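Local atomic coordinates of pyridoxal kinase (Entamoeba histolytica, PDB entry 4S1H), a protein that probably phosphorylates pyridoxal to pyridoxal 5'-phosphate with ATP as phosphate donor, and binds ADP and magnesium in this structure. Residues 83-94 / 122-133. Residues are numbered along the deposited sequence; the frame is centred on the assembly and turned at random.
Sequences YFPSSDLVYETI and TKSEVQDSMKEL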
loop_
_atom_site.group_PDB
_atom_site.type_symbol
_atom_site.label_atom_id
_atom_site.label_comp_id
_atom_site.label_asym_id
_atom_site.label_seq_id
_atom_site.Cartn_x
_atom_site.Cartn_y
_atom_site.Cartn_z
ATOM N N TYR A 83 -1.733 -14.409 -1.265
ATOM C CA TYR A 83 -2.900 -14.861 -2.000
ATOM C C TYR A 83 -2.662 -14.836 -3.497
ATOM O O TYR A 83 -2.124 -13.852 -4.003
ATOM C CB TYR A 83 -4.117 -13.991 -1.684
ATOM C CG TYR A 83 -5.349 -14.366 -2.454
ATOM C CD1 TYR A 83 -6.183 -15.404 -2.010
ATOM C CD2 TYR A 83 -5.695 -13.704 -3.626
ATOM C CE1 TYR A 83 -7.317 -15.758 -2.724
ATOM C CE2 TYR A 83 -6.823 -14.043 -4.330
ATOM C CZ TYR A 83 -7.632 -15.062 -3.884
ATOM O OH TYR A 83 -8.760 -15.405 -4.580
ATOM N N PHE A 84 -3.054 -15.919 -4.178
ATOM C CA PHE A 84 -3.122 -15.929 -5.631
ATOM C C PHE A 84 -4.534 -16.306 -6.086
ATOM O O PHE A 84 -5.121 -17.261 -5.565
ATOM C CB PHE A 84 -2.138 -16.923 -6.212
ATOM C CG PHE A 84 -0.714 -16.604 -5.934
ATOM C CD1 PHE A 84 0.030 -15.844 -6.814
ATOM C CD2 PHE A 84 -0.079 -17.162 -4.824
ATOM C CE1 PHE A 84 1.358 -15.590 -6.555
ATOM C CE2 PHE A 84 1.261 -16.936 -4.582
ATOM C CZ PHE A 84 1.984 -16.143 -5.446
ATOM N N PRO A 85 -5.086 -15.586 -7.057
ATOM C CA PRO A 85 -6.432 -15.904 -7.544
ATOM C C PRO A 85 -6.463 -17.064 -8.543
ATOM O O PRO A 85 -7.534 -17.643 -8.761
ATOM C CB PRO A 85 -6.886 -14.583 -8.205
ATOM C CG PRO A 85 -5.638 -13.962 -8.676
ATOM C CD PRO A 85 -4.600 -14.317 -7.652
ATOM N N SER A 86 -5.311 -17.418 -9.115
ATOM C CA SER A 86 -5.231 -18.392 -10.192
ATOM C C SER A 86 -3.878 -19.073 -10.212
ATOM O O SER A 86 -2.877 -18.473 -9.808
ATOM C CB SER A 86 -5.499 -17.712 -11.548
ATOM O OG SER A 86 -4.666 -16.570 -11.741
ATOM N N SER A 87 -3.855 -20.330 -10.658
ATOM C CA SER A 87 -2.633 -21.127 -10.652
ATOM C C SER A 87 -1.560 -20.606 -11.624
ATOM O O SER A 87 -0.376 -20.797 -11.375
ATOM C CB SER A 87 -2.920 -22.590 -10.958
ATOM O OG SER A 87 -3.606 -22.701 -12.174
ATOM N N ASP A 88 -1.953 -19.994 -12.723
ATOM C CA ASP A 88 -0.941 -19.469 -13.664
ATOM C C ASP A 88 0.056 -18.529 -12.997
ATOM O O ASP A 88 1.257 -18.578 -13.281
ATOM C CB ASP A 88 -1.586 -18.861 -14.927
ATOM C CG ASP A 88 -2.615 -17.757 -14.632
ATOM O OD1 ASP A 88 -2.863 -17.415 -13.453
ATOM O OD2 ASP A 88 -3.218 -17.244 -15.614
ATOM N N LEU A 89 -0.449 -17.692 -12.091
ATOM C CA LEU A 89 0.395 -16.717 -11.382
ATOM C C LEU A 89 1.295 -17.470 -10.399
ATOM O O LEU A 89 2.413 -17.042 -10.141
ATOM C CB LEU A 89 -0.434 -15.664 -10.640
ATOM C CG LEU A 89 -1.385 -14.794 -11.478
ATOM C CD1 LEU A 89 -2.251 -13.966 -10.539
ATOM C CD2 LEU A 89 -0.607 -13.938 -12.447
ATOM N N VAL A 90 0.829 -18.587 -9.852
ATOM C CA VAL A 90 1.643 -19.339 -8.933
ATOM C C VAL A 90 2.830 -19.959 -9.665
ATOM O O VAL A 90 3.950 -19.900 -9.166
ATOM C CB VAL A 90 0.829 -20.439 -8.200
ATOM C CG1 VAL A 90 1.718 -21.263 -7.266
ATOM C CG2 VAL A 90 -0.321 -19.818 -7.407
ATOM N N TYR A 91 2.566 -20.607 -10.800
ATOM C CA TYR A 91 3.636 -21.249 -11.569
ATOM C C TYR A 91 4.635 -20.206 -12.073
ATOM O O TYR A 91 5.831 -20.439 -12.010
ATOM C CB TYR A 91 3.101 -22.126 -12.697
ATOM C CG TYR A 91 2.431 -23.388 -12.176
ATOM C CD1 TYR A 91 3.137 -24.289 -11.415
ATOM C CD2 TYR A 91 1.089 -23.634 -12.426
ATOM C CE1 TYR A 91 2.537 -25.442 -10.922
ATOM C CE2 TYR A 91 0.479 -24.783 -11.944
ATOM C CZ TYR A 91 1.216 -25.667 -11.192
ATOM O OH TYR A 91 0.645 -26.809 -10.671
ATOM N N GLU A 92 4.156 -19.043 -12.493
ATOM C CA GLU A 92 5.083 -17.979 -12.890
ATOM C C GLU A 92 5.922 -17.470 -11.715
ATOM O O GLU A 92 7.142 -17.277 -11.850
ATOM C CB GLU A 92 4.336 -16.832 -13.513
ATOM C CG GLU A 92 5.220 -15.687 -14.004
ATOM C CD GLU A 92 6.341 -16.091 -14.949
ATOM O OE1 GLU A 92 6.334 -17.204 -15.556
ATOM O OE2 GLU A 92 7.253 -15.245 -15.097
ATOM N N THR A 93 5.292 -17.330 -10.554
ATOM C CA THR A 93 6.005 -16.967 -9.346
ATOM C C THR A 93 7.099 -17.986 -9.033
ATOM O O THR A 93 8.191 -17.604 -8.616
ATOM C CB THR A 93 5.050 -16.807 -8.171
ATOM O OG1 THR A 93 4.218 -15.662 -8.406
ATOM C CG2 THR A 93 5.801 -16.638 -6.857
ATOM N N ILE A 94 6.818 -19.278 -9.182
ATOM C CA ILE A 94 7.848 -20.305 -8.967
ATOM C C ILE A 94 9.073 -19.998 -9.827
ATOM O O ILE A 94 10.179 -20.079 -9.329
ATOM C CB ILE A 94 7.318 -21.733 -9.217
ATOM C CG1 ILE A 94 6.376 -22.163 -8.075
ATOM C CG2 ILE A 94 8.451 -22.748 -9.349
ATOM C CD1 ILE A 94 5.519 -23.355 -8.420
ATOM N N THR A 122 -10.041 -20.792 -2.368
ATOM C CA THR A 122 -9.531 -20.851 -3.703
ATOM C C THR A 122 -10.023 -21.962 -4.583
ATOM O O THR A 122 -10.335 -23.044 -4.173
ATOM C CB THR A 122 -8.009 -20.919 -3.698
ATOM O OG1 THR A 122 -7.614 -22.210 -3.266
ATOM C CG2 THR A 122 -7.417 -19.852 -2.791
ATOM N N LYS A 123 -10.024 -21.641 -5.848
ATOM C CA LYS A 123 -10.200 -22.574 -6.847
ATOM C C LYS A 123 -9.266 -23.688 -6.503
ATOM O O LYS A 123 -8.141 -23.532 -6.108
ATOM C CB LYS A 123 -9.839 -21.930 -8.175
ATOM C CG LYS A 123 -10.831 -22.078 -9.294
ATOM C CD LYS A 123 -10.340 -21.350 -10.580
ATOM C CE LYS A 123 -9.591 -20.034 -10.326
ATOM N NZ LYS A 123 -9.365 -19.257 -11.583
ATOM N N SER A 124 -9.783 -24.846 -6.628
ATOM C CA SER A 124 -8.991 -26.112 -6.491
ATOM C C SER A 124 -7.666 -26.170 -7.301
ATOM O O SER A 124 -6.694 -26.840 -6.901
ATOM C CB SER A 124 -9.829 -27.324 -6.861
ATOM O OG SER A 124 -9.113 -28.499 -6.551
ATOM N N GLU A 125 -7.634 -25.487 -8.449
ATOM C CA GLU A 125 -6.418 -25.420 -9.251
ATOM C C GLU A 125 -5.267 -24.802 -8.438
ATOM O O GLU A 125 -4.121 -25.245 -8.561
ATOM C CB GLU A 125 -6.649 -24.647 -10.564
ATOM C CG GLU A 125 -6.991 -23.165 -10.423
ATOM C CD GLU A 125 -6.980 -22.419 -11.743
ATOM O OE1 GLU A 125 -7.439 -22.972 -12.769
ATOM O OE2 GLU A 125 -6.512 -21.262 -11.739
ATOM N N VAL A 126 -5.586 -23.786 -7.622
ATOM C CA VAL A 126 -4.586 -23.047 -6.833
ATOM C C VAL A 126 -3.924 -23.950 -5.813
ATOM O O VAL A 126 -2.709 -23.893 -5.664
ATOM C CB VAL A 126 -5.168 -21.769 -6.133
ATOM C CG1 VAL A 126 -4.197 -21.186 -5.119
ATOM C CG2 VAL A 126 -5.513 -20.710 -7.161
ATOM N N GLN A 127 -4.707 -24.826 -5.161
ATOM C CA GLN A 127 -4.153 -25.739 -4.155
ATOM C C GLN A 127 -2.986 -26.553 -4.681
ATOM O O GLN A 127 -1.949 -26.615 -4.039
ATOM C CB GLN A 127 -5.187 -26.700 -3.540
ATOM C CG GLN A 127 -6.366 -26.023 -2.864
ATOM C CD GLN A 127 -7.352 -27.042 -2.317
ATOM O OE1 GLN A 127 -6.965 -27.945 -1.586
ATOM N NE2 GLN A 127 -8.623 -26.896 -2.659
ATOM N N ASP A 128 -3.161 -27.198 -5.835
ATOM C CA ASP A 128 -2.108 -28.035 -6.381
ATOM C C ASP A 128 -0.852 -27.248 -6.736
ATOM O O ASP A 128 0.267 -27.707 -6.495
ATOM C CB ASP A 128 -2.613 -28.823 -7.596
ATOM C CG ASP A 128 -3.686 -29.822 -7.225
ATOM O OD1 ASP A 128 -3.704 -30.295 -6.063
ATOM O OD2 ASP A 128 -4.519 -30.106 -8.098
ATOM N N SER A 129 -1.027 -26.038 -7.277
ATOM C CA SER A 129 0.117 -25.209 -7.610
ATOM C C SER A 129 0.822 -24.736 -6.337
ATOM O O SER A 129 2.042 -24.660 -6.302
ATOM C CB SER A 129 -0.289 -24.033 -8.522
ATOM O OG SER A 129 -1.086 -23.078 -7.856
ATOM N N MET A 130 0.062 -24.423 -5.292
ATOM C CA MET A 130 0.655 -24.075 -3.991
ATOM C C MET A 130 1.478 -25.218 -3.387
ATOM O O MET A 130 2.464 -24.963 -2.708
ATOM C CB MET A 130 -0.429 -23.654 -3.007
ATOM C CG MET A 130 0.058 -23.008 -1.720
ATOM S SD MET A 130 1.027 -21.483 -1.911
ATOM C CE MET A 130 0.325 -20.748 -3.405
ATOM N N LYS A 131 1.066 -26.465 -3.609
ATOM C CA LYS A 131 1.856 -27.605 -3.141
ATOM C C LYS A 131 3.249 -27.616 -3.738
ATOM O O LYS A 131 4.198 -28.121 -3.095
ATOM C CB LYS A 131 1.124 -28.923 -3.429
ATOM C CG LYS A 131 -0.140 -29.147 -2.629
ATOM C CD LYS A 131 -0.790 -30.464 -3.050
ATOM C CE LYS A 131 -1.933 -30.855 -2.135
ATOM N NZ LYS A 131 -2.369 -32.255 -2.392
ATOM N N GLU A 132 3.399 -27.040 -4.941
ATOM C CA GLU A 132 4.706 -26.906 -5.572
ATOM C C GLU A 132 5.452 -25.683 -5.083
ATOM O O GLU A 132 6.635 -25.764 -4.792
ATOM C CB GLU A 132 4.583 -26.901 -7.101
ATOM C CG GLU A 132 4.148 -28.236 -7.723
ATOM C CD GLU A 132 5.003 -29.436 -7.301
ATOM O OE1 GLU A 132 6.249 -29.334 -7.328
ATOM O OE2 GLU A 132 4.428 -30.484 -6.932
ATOM N N LEU A 133 4.756 -24.561 -4.958
ATOM C CA LEU A 133 5.410 -23.342 -4.469
ATOM C C LEU A 133 6.038 -23.501 -3.064
ATOM O O LEU A 133 7.129 -23.051 -2.818
ATOM C CB LEU A 133 4.418 -22.158 -4.470
ATOM C CG LEU A 133 4.992 -20.801 -4.048
ATOM C CD1 LEU A 133 6.165 -20.383 -4.919
ATOM C CD2 LEU A 133 3.907 -19.749 -4.079
HETATM O O HOH W 1 -4.706 -20.265 -13.993
HETATM O O HOH W 2 -2.540 -26.587 -10.862
#
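Glu125 reaches across to the backbone of Ser87, where its OE2 accepts a nearly straight bond (171°) from Ser87 N at 3.0 Å. The N-H meets the carboxylate from above its plane. A water bridges the same OE2 to Asp88 N. OE2 thus takes one amide directly and a second through water. The poorly ordered Lys123 gives it a weak salt bridge from within its own segment. Farther along the helices, a second water links Tyr91 OH to Glu125 O. Tyr91 also lays one ring face over Ser129 CB, a CH-pi contact 3.8 Å from the centroid. Ser129 OG turns back to Val126 O at 2.8 Å, which satisfies the hydroxyl while it packs on Val90. The axes of helical segments 87-94 and 124-133 approach to 8.9 Å, 11° from parallel, beside the central sheet of this ribokinase-like fold. Helix 87-100 follows strand 78-81; helix 124-133 follows strand 107-110 after a short hairpin. Apolar contacts make up the rest. Phe84, which also touches Thr38 of strand 33-41, is crossed at about a right angle by Met130 and Leu133. Met130 CE lies 3.9 Å from Phe84 CD2, and Leu133 CD2 3.9 Å from Phe84 CE2. With CG anti to its backbone N (chi1 -177°), Leu133 also brings CD1 to 3.6 Å from Ile94 CG1.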